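Long-range contact in periplasmic binding protein (Thermotoga lettingae TMO, PDB 4RY8), which probably serves as the solute-binding component of a transporter for 5-methylthioribose: residues 106-120 / 269-283. Residues are numbered along the deposited sequence; the frame is centred on the assembly and turned at random.
Sequences VDDNRVPEIEQDDLL and LVGGEKLPKYLLVEP. With SR1 (5-S-methyl-5-thio-alpha-D-ribofuranose), chain G.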
loop_
_atom_site.group_PDB
_atom_site.type_symbol
_atom_site.label_atom_id
_atom_site.label_comp_id
_atom_site.label_asym_id
_atom_site.label_seq_id
_atom_site.Cartn_x
_atom_site.Cartn_y
_atom_site.Cartn_z
ATOM N N VAL C 106 19.229 7.777 -1.421
ATOM C CA VAL C 106 20.240 8.855 -1.631
ATOM C C VAL C 106 19.653 10.136 -2.218
ATOM O O VAL C 106 18.955 10.122 -3.243
ATOM C CB VAL C 106 21.476 8.337 -2.430
ATOM C CG1 VAL C 106 21.055 7.326 -3.456
ATOM C CG2 VAL C 106 22.262 9.460 -3.096
ATOM N N ASP C 107 19.980 11.251 -1.556
ATOM C CA ASP C 107 19.540 12.592 -1.937
ATOM C C ASP C 107 20.355 13.130 -3.107
ATOM O O ASP C 107 21.060 14.109 -2.968
ATOM C CB ASP C 107 19.685 13.554 -0.725
ATOM C CG ASP C 107 19.195 14.987 -1.014
ATOM O OD1 ASP C 107 18.431 15.210 -1.968
ATOM O OD2 ASP C 107 19.571 15.901 -0.257
ATOM N N ASP C 108 20.243 12.505 -4.270
ATOM C CA ASP C 108 20.950 12.993 -5.450
ATOM C C ASP C 108 20.218 12.443 -6.650
ATOM O O ASP C 108 20.077 11.235 -6.751
ATOM C CB ASP C 108 22.405 12.496 -5.455
ATOM C CG ASP C 108 23.241 13.159 -6.528
ATOM O OD1 ASP C 108 22.876 13.063 -7.722
ATOM O OD2 ASP C 108 24.269 13.771 -6.171
ATOM N N ASN C 109 19.764 13.322 -7.540
ATOM C CA ASN C 109 18.931 12.948 -8.699
ATOM C C ASN C 109 19.641 12.114 -9.766
ATOM O O ASN C 109 18.977 11.540 -10.642
ATOM C CB ASN C 109 18.285 14.216 -9.318
ATOM C CG ASN C 109 17.470 13.938 -10.596
ATOM O OD1 ASN C 109 17.778 14.482 -11.662
ATOM N ND2 ASN C 109 16.411 13.129 -10.487
ATOM N N ARG C 110 20.967 12.006 -9.681
ATOM C CA ARG C 110 21.751 11.180 -10.611
ATOM C C ARG C 110 21.696 9.672 -10.317
ATOM O O ARG C 110 22.031 8.861 -11.188
ATOM C CB ARG C 110 23.207 11.631 -10.612
ATOM C CG ARG C 110 23.434 12.991 -11.255
ATOM C CD ARG C 110 24.877 13.456 -11.077
ATOM N NE ARG C 110 25.172 13.729 -9.681
ATOM C CZ ARG C 110 26.324 14.210 -9.218
ATOM N NH1 ARG C 110 27.341 14.465 -10.038
ATOM N NH2 ARG C 110 26.453 14.419 -7.914
ATOM N N VAL C 111 21.252 9.319 -9.107
ATOM C CA VAL C 111 21.278 7.939 -8.604
ATOM C C VAL C 111 19.911 7.336 -8.492
ATOM O O VAL C 111 19.195 7.596 -7.530
ATOM C CB VAL C 111 21.860 7.918 -7.184
ATOM C CG1 VAL C 111 21.936 6.501 -6.638
ATOM C CG2 VAL C 111 23.217 8.604 -7.201
ATOM N N PRO C 112 19.555 6.475 -9.442
ATOM C CA PRO C 112 18.350 5.738 -9.275
ATOM C C PRO C 112 18.407 4.847 -8.067
ATOM O O PRO C 112 19.480 4.296 -7.731
ATOM C CB PRO C 112 18.235 4.899 -10.562
ATOM C CG PRO C 112 19.278 5.402 -11.471
ATOM C CD PRO C 112 20.287 6.114 -10.661
ATOM N N GLU C 113 17.253 4.724 -7.419
ATOM C CA GLU C 113 17.061 3.869 -6.296
ATOM C C GLU C 113 16.092 2.717 -6.640
ATOM O O GLU C 113 14.909 2.932 -6.921
ATOM C CB GLU C 113 16.517 4.662 -5.124
ATOM C CG GLU C 113 17.417 5.756 -4.616
ATOM C CD GLU C 113 16.734 6.574 -3.532
ATOM O OE1 GLU C 113 15.834 6.032 -2.828
ATOM O OE2 GLU C 113 17.088 7.767 -3.354
ATOM N N ILE C 114 16.626 1.499 -6.603
ATOM C CA ILE C 114 15.839 0.254 -6.718
ATOM C C ILE C 114 15.351 -0.180 -5.337
ATOM O O ILE C 114 16.121 -0.227 -4.374
ATOM C CB ILE C 114 16.665 -0.879 -7.384
ATOM C CG1 ILE C 114 17.166 -0.421 -8.762
ATOM C CG2 ILE C 114 15.813 -2.126 -7.530
ATOM C CD1 ILE C 114 18.177 -1.331 -9.442
ATOM N N GLU C 115 14.064 -0.457 -5.208
ATOM C CA GLU C 115 13.588 -1.175 -4.045
ATOM C C GLU C 115 12.384 -1.994 -4.367
ATOM O O GLU C 115 11.847 -1.902 -5.483
ATOM C CB GLU C 115 13.220 -0.198 -2.927
ATOM C CG GLU C 115 12.247 0.879 -3.363
ATOM C CD GLU C 115 11.529 1.473 -2.174
ATOM O OE1 GLU C 115 11.941 2.567 -1.703
ATOM O OE2 GLU C 115 10.580 0.823 -1.707
ATOM N N GLN C 116 11.951 -2.778 -3.381
ATOM C CA GLN C 116 10.809 -3.662 -3.580
ATOM C C GLN C 116 9.485 -3.074 -3.137
ATOM O O GLN C 116 8.544 -3.828 -2.805
ATOM C CB GLN C 116 11.052 -4.931 -2.834
ATOM C CG GLN C 116 12.308 -5.620 -3.273
ATOM C CD GLN C 116 12.686 -6.741 -2.365
ATOM O OE1 GLN C 116 12.428 -7.899 -2.652
ATOM N NE2 GLN C 116 13.298 -6.413 -1.263
ATOM N N ASP C 117 9.404 -1.740 -3.192
ATOM C CA ASP C 117 8.249 -0.978 -2.716
ATOM C C ASP C 117 8.069 -1.399 -1.282
ATOM O O ASP C 117 7.079 -2.014 -0.913
ATOM C CB ASP C 117 6.974 -1.164 -3.559
ATOM C CG ASP C 117 5.954 -0.090 -3.303
ATOM O OD1 ASP C 117 6.033 0.615 -2.260
ATOM O OD2 ASP C 117 5.078 0.114 -4.147
ATOM N N ASP C 118 9.032 -1.046 -0.443
ATOM C CA ASP C 118 8.982 -1.523 0.961
ATOM C C ASP C 118 7.846 -0.985 1.859
ATOM O O ASP C 118 7.424 -1.656 2.835
ATOM C CB ASP C 118 10.325 -1.362 1.627
ATOM C CG ASP C 118 11.344 -2.311 1.068
ATOM O OD1 ASP C 118 11.120 -3.561 1.105
ATOM O OD2 ASP C 118 12.315 -1.795 0.507
ATOM N N LEU C 119 7.384 0.214 1.539
ATOM C CA LEU C 119 6.221 0.759 2.195
ATOM C C LEU C 119 5.004 -0.109 1.846
ATOM O O LEU C 119 4.236 -0.493 2.700
ATOM C CB LEU C 119 6.028 2.191 1.779
ATOM C CG LEU C 119 7.093 3.153 2.307
ATOM C CD1 LEU C 119 6.878 4.557 1.803
ATOM C CD2 LEU C 119 7.122 3.098 3.820
ATOM N N LEU C 120 4.814 -0.464 0.590
ATOM C CA LEU C 120 3.724 -1.374 0.307
ATOM C C LEU C 120 3.860 -2.750 0.985
ATOM O O LEU C 120 2.872 -3.271 1.504
ATOM C CB LEU C 120 3.546 -1.559 -1.212
ATOM C CG LEU C 120 2.356 -2.422 -1.628
ATOM C CD1 LEU C 120 1.003 -1.885 -1.224
ATOM C CD2 LEU C 120 2.362 -2.573 -3.147
ATOM N N LEU C 269 22.906 2.998 -17.366
ATOM C CA LEU C 269 23.563 4.284 -17.067
ATOM C C LEU C 269 24.864 4.426 -17.827
ATOM O O LEU C 269 25.126 5.470 -18.389
ATOM C CB LEU C 269 23.841 4.437 -15.572
ATOM C CG LEU C 269 22.607 4.527 -14.696
ATOM C CD1 LEU C 269 22.989 4.287 -13.243
ATOM C CD2 LEU C 269 21.876 5.855 -14.900
ATOM N N VAL C 270 25.671 3.368 -17.857
ATOM C CA VAL C 270 26.956 3.407 -18.571
ATOM C C VAL C 270 26.722 3.714 -20.064
ATOM O O VAL C 270 27.461 4.485 -20.654
ATOM C CB VAL C 270 27.769 2.098 -18.375
ATOM C CG1 VAL C 270 28.948 2.042 -19.340
ATOM C CG2 VAL C 270 28.258 1.983 -16.927
ATOM N N GLY C 271 25.670 3.136 -20.638
ATOM C CA GLY C 271 25.206 3.484 -21.984
ATOM C C GLY C 271 24.647 4.896 -22.206
ATOM O O GLY C 271 24.251 5.227 -23.320
ATOM N N GLY C 272 24.596 5.729 -21.166
ATOM C CA GLY C 272 24.151 7.121 -21.298
ATOM C C GLY C 272 22.657 7.338 -21.103
ATOM O O GLY C 272 22.167 8.454 -21.264
ATOM N N GLU C 273 21.931 6.278 -20.757
ATOM C CA GLU C 273 20.497 6.356 -20.547
ATOM C C GLU C 273 20.140 7.052 -19.222
ATOM O O GLU C 273 20.791 6.835 -18.199
ATOM C CB GLU C 273 19.881 4.957 -20.549
ATOM C CG GLU C 273 19.995 4.221 -21.856
ATOM C CD GLU C 273 19.053 4.742 -22.942
ATOM O OE1 GLU C 273 18.060 5.444 -22.643
ATOM O OE2 GLU C 273 19.312 4.434 -24.114
ATOM N N LYS C 274 19.111 7.894 -19.272
ATOM C CA LYS C 274 18.533 8.509 -18.085
ATOM C C LYS C 274 17.449 7.562 -17.582
ATOM O O LYS C 274 16.557 7.168 -18.340
ATOM C CB LYS C 274 17.949 9.898 -18.401
ATOM N N LEU C 275 17.562 7.190 -16.313
ATOM C CA LEU C 275 16.658 6.254 -15.681
ATOM C C LEU C 275 15.712 6.975 -14.759
ATOM O O LEU C 275 16.039 8.051 -14.240
ATOM C CB LEU C 275 17.438 5.182 -14.896
ATOM C CG LEU C 275 17.604 3.779 -15.553
ATOM C CD1 LEU C 275 17.769 3.849 -17.066
ATOM C CD2 LEU C 275 18.747 2.980 -14.926
ATOM N N PRO C 276 14.546 6.374 -14.522
ATOM C CA PRO C 276 13.708 6.906 -13.469
ATOM C C PRO C 276 14.478 6.976 -12.121
ATOM O O PRO C 276 15.416 6.215 -11.883
ATOM C CB PRO C 276 12.551 5.899 -13.399
ATOM C CG PRO C 276 12.501 5.253 -14.770
ATOM C CD PRO C 276 13.891 5.301 -15.310
ATOM N N LYS C 277 14.127 7.928 -11.282
ATOM C CA LYS C 277 14.742 8.047 -9.976
ATOM C C LYS C 277 14.370 6.865 -9.087
ATOM O O LYS C 277 15.189 6.415 -8.281
ATOM C CB LYS C 277 14.331 9.370 -9.349
ATOM C CG LYS C 277 14.792 9.625 -7.909
ATOM C CD LYS C 277 16.268 9.487 -7.643
ATOM C CE LYS C 277 16.461 9.244 -6.140
ATOM N NZ LYS C 277 17.871 9.304 -5.693
ATOM N N TYR C 278 13.132 6.362 -9.205
ATOM C CA TYR C 278 12.664 5.247 -8.379
ATOM C C TYR C 278 12.282 4.063 -9.262
ATOM O O TYR C 278 11.510 4.224 -10.172
ATOM C CB TYR C 278 11.517 5.672 -7.477
ATOM C CG TYR C 278 11.964 6.798 -6.523
ATOM C CD1 TYR C 278 12.807 6.547 -5.458
ATOM C CD2 TYR C 278 11.554 8.081 -6.722
ATOM C CE1 TYR C 278 13.253 7.592 -4.619
ATOM C CE2 TYR C 278 11.961 9.114 -5.894
ATOM C CZ TYR C 278 12.825 8.860 -4.857
ATOM O OH TYR C 278 13.224 9.914 -4.044
ATOM N N LEU C 279 12.896 2.909 -9.013
ATOM C CA LEU C 279 12.610 1.669 -9.721
ATOM C C LEU C 279 12.050 0.736 -8.664
ATOM O O LEU C 279 12.784 0.142 -7.869
ATOM C CB LEU C 279 13.876 1.127 -10.404
ATOM C CG LEU C 279 14.448 1.929 -11.597
ATOM C CD1 LEU C 279 15.782 1.410 -12.073
ATOM C CD2 LEU C 279 13.505 1.998 -12.790
ATOM N N LEU C 280 10.725 0.712 -8.581
ATOM C CA LEU C 280 10.037 -0.105 -7.596
ATOM C C LEU C 280 9.652 -1.459 -8.231
ATOM O O LEU C 280 8.945 -1.508 -9.242
ATOM C CB LEU C 280 8.768 0.593 -7.108
ATOM C CG LEU C 280 8.857 1.992 -6.513
ATOM C CD1 LEU C 280 7.516 2.352 -5.914
ATOM C CD2 LEU C 280 9.929 2.095 -5.472
ATOM N N VAL C 281 10.167 -2.538 -7.656
ATOM C CA VAL C 281 9.754 -3.883 -8.003
ATOM C C VAL C 281 8.493 -4.264 -7.214
ATOM O O VAL C 281 8.510 -4.258 -5.992
ATOM C CB VAL C 281 10.879 -4.927 -7.770
ATOM C CG1 VAL C 281 10.440 -6.305 -8.300
ATOM C CG2 VAL C 281 12.154 -4.499 -8.508
ATOM N N GLU C 282 7.441 -4.678 -7.924
ATOM C CA GLU C 282 6.104 -4.849 -7.352
ATOM C C GLU C 282 6.027 -6.133 -6.488
ATOM O O GLU C 282 6.173 -7.246 -6.963
ATOM C CB GLU C 282 5.052 -4.862 -8.482
ATOM C CG GLU C 282 3.607 -4.614 -8.076
ATOM C CD GLU C 282 2.623 -5.003 -9.189
ATOM O OE1 GLU C 282 2.831 -4.618 -10.366
ATOM O OE2 GLU C 282 1.646 -5.718 -8.885
ATOM N N PRO C 283 5.749 -6.000 -5.211
ATOM C CA PRO C 283 5.738 -7.176 -4.348
ATOM C C PRO C 283 4.409 -7.829 -4.283
ATOM O O PRO C 283 3.399 -7.166 -4.504
ATOM C CB PRO C 283 5.974 -6.585 -2.952
ATOM C CG PRO C 283 5.254 -5.281 -3.060
ATOM C CD PRO C 283 5.499 -4.757 -4.441
HETATM C CS SR1 G . 19.024 -7.038 6.490
HETATM S S SR1 G . 17.970 -6.182 5.341
HETATM C C5 SR1 G . 17.106 -7.675 4.793
HETATM C C4 SR1 G . 16.055 -7.351 3.734
HETATM O O4 SR1 G . 16.731 -6.728 2.691
HETATM C C1 SR1 G . 16.270 -7.196 1.408
HETATM O O1 SR1 G . 15.694 -6.114 0.757
HETATM C C2 SR1 G . 15.244 -8.300 1.610
HETATM O O2 SR1 G . 13.876 -8.025 1.207
HETATM C C3 SR1 G . 15.351 -8.546 3.103
HETATM O O3 SR1 G . 14.062 -8.731 3.673
HETATM O O HOH W 1 14.935 8.976 -2.216
#
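Lys277 sends its side chain across to the loop 106-111, where its tip meets Val106, Asp108 and Val111. CB lies near Asn109 ND2; CG leaves it anti to the backbone N (chi1 175°) and lies above the rim of one face of the neighbouring Tyr278 ring. A bend at chi2 (54°) then turns the chain, CD and CE pass Val111 O, and CE also nears Glu113 OE2. At the tip, NZ donates to Val106 O and Val111 O, each at 2.8 Å. It also donates to Asp108 O at 3.1 Å. A salt bridge joins NZ to Glu113 OE2 at 2.9 Å. Four acceptors share the three N-H of this ammonium, so they cannot all have one of their own; together they hold the loop at both ends of its type I beta turn (Asp108 O and Val111 O) and at Val106 O. Val106 N donates to the same Glu113 OE2 from the opposite face of the carboxylate, which fixes that group further, while Glu113 OE1 lies at the edge of the Tyr278 ring and pairs with Arg163 of the second subunit.

The backbones beside this site form a parallel ladder, strand axes 15° apart: Glu113 N to Lys277 O, Leu279 N to Glu113 O, Glu115 N to Leu279 O and Val281 N to Glu115 O. Strand 278-280 is the outermost strand, within this chain, of the six-stranded parallel sheet of one of the two lobes of the periplasmic binding protein fold. On one face Ile114 CG1 packs on Leu279 CB at 4.0 Å; on the other, Glu115 CG lies alongside Leu280 CD2 at 3.4 Å. Where the strands run out, Gln116 reaches the sugar, NE2 donating to SR1 O2 at 3.0 Å while Thr253 bonds OE1, and Pro283 CG meets Leu120 CD2.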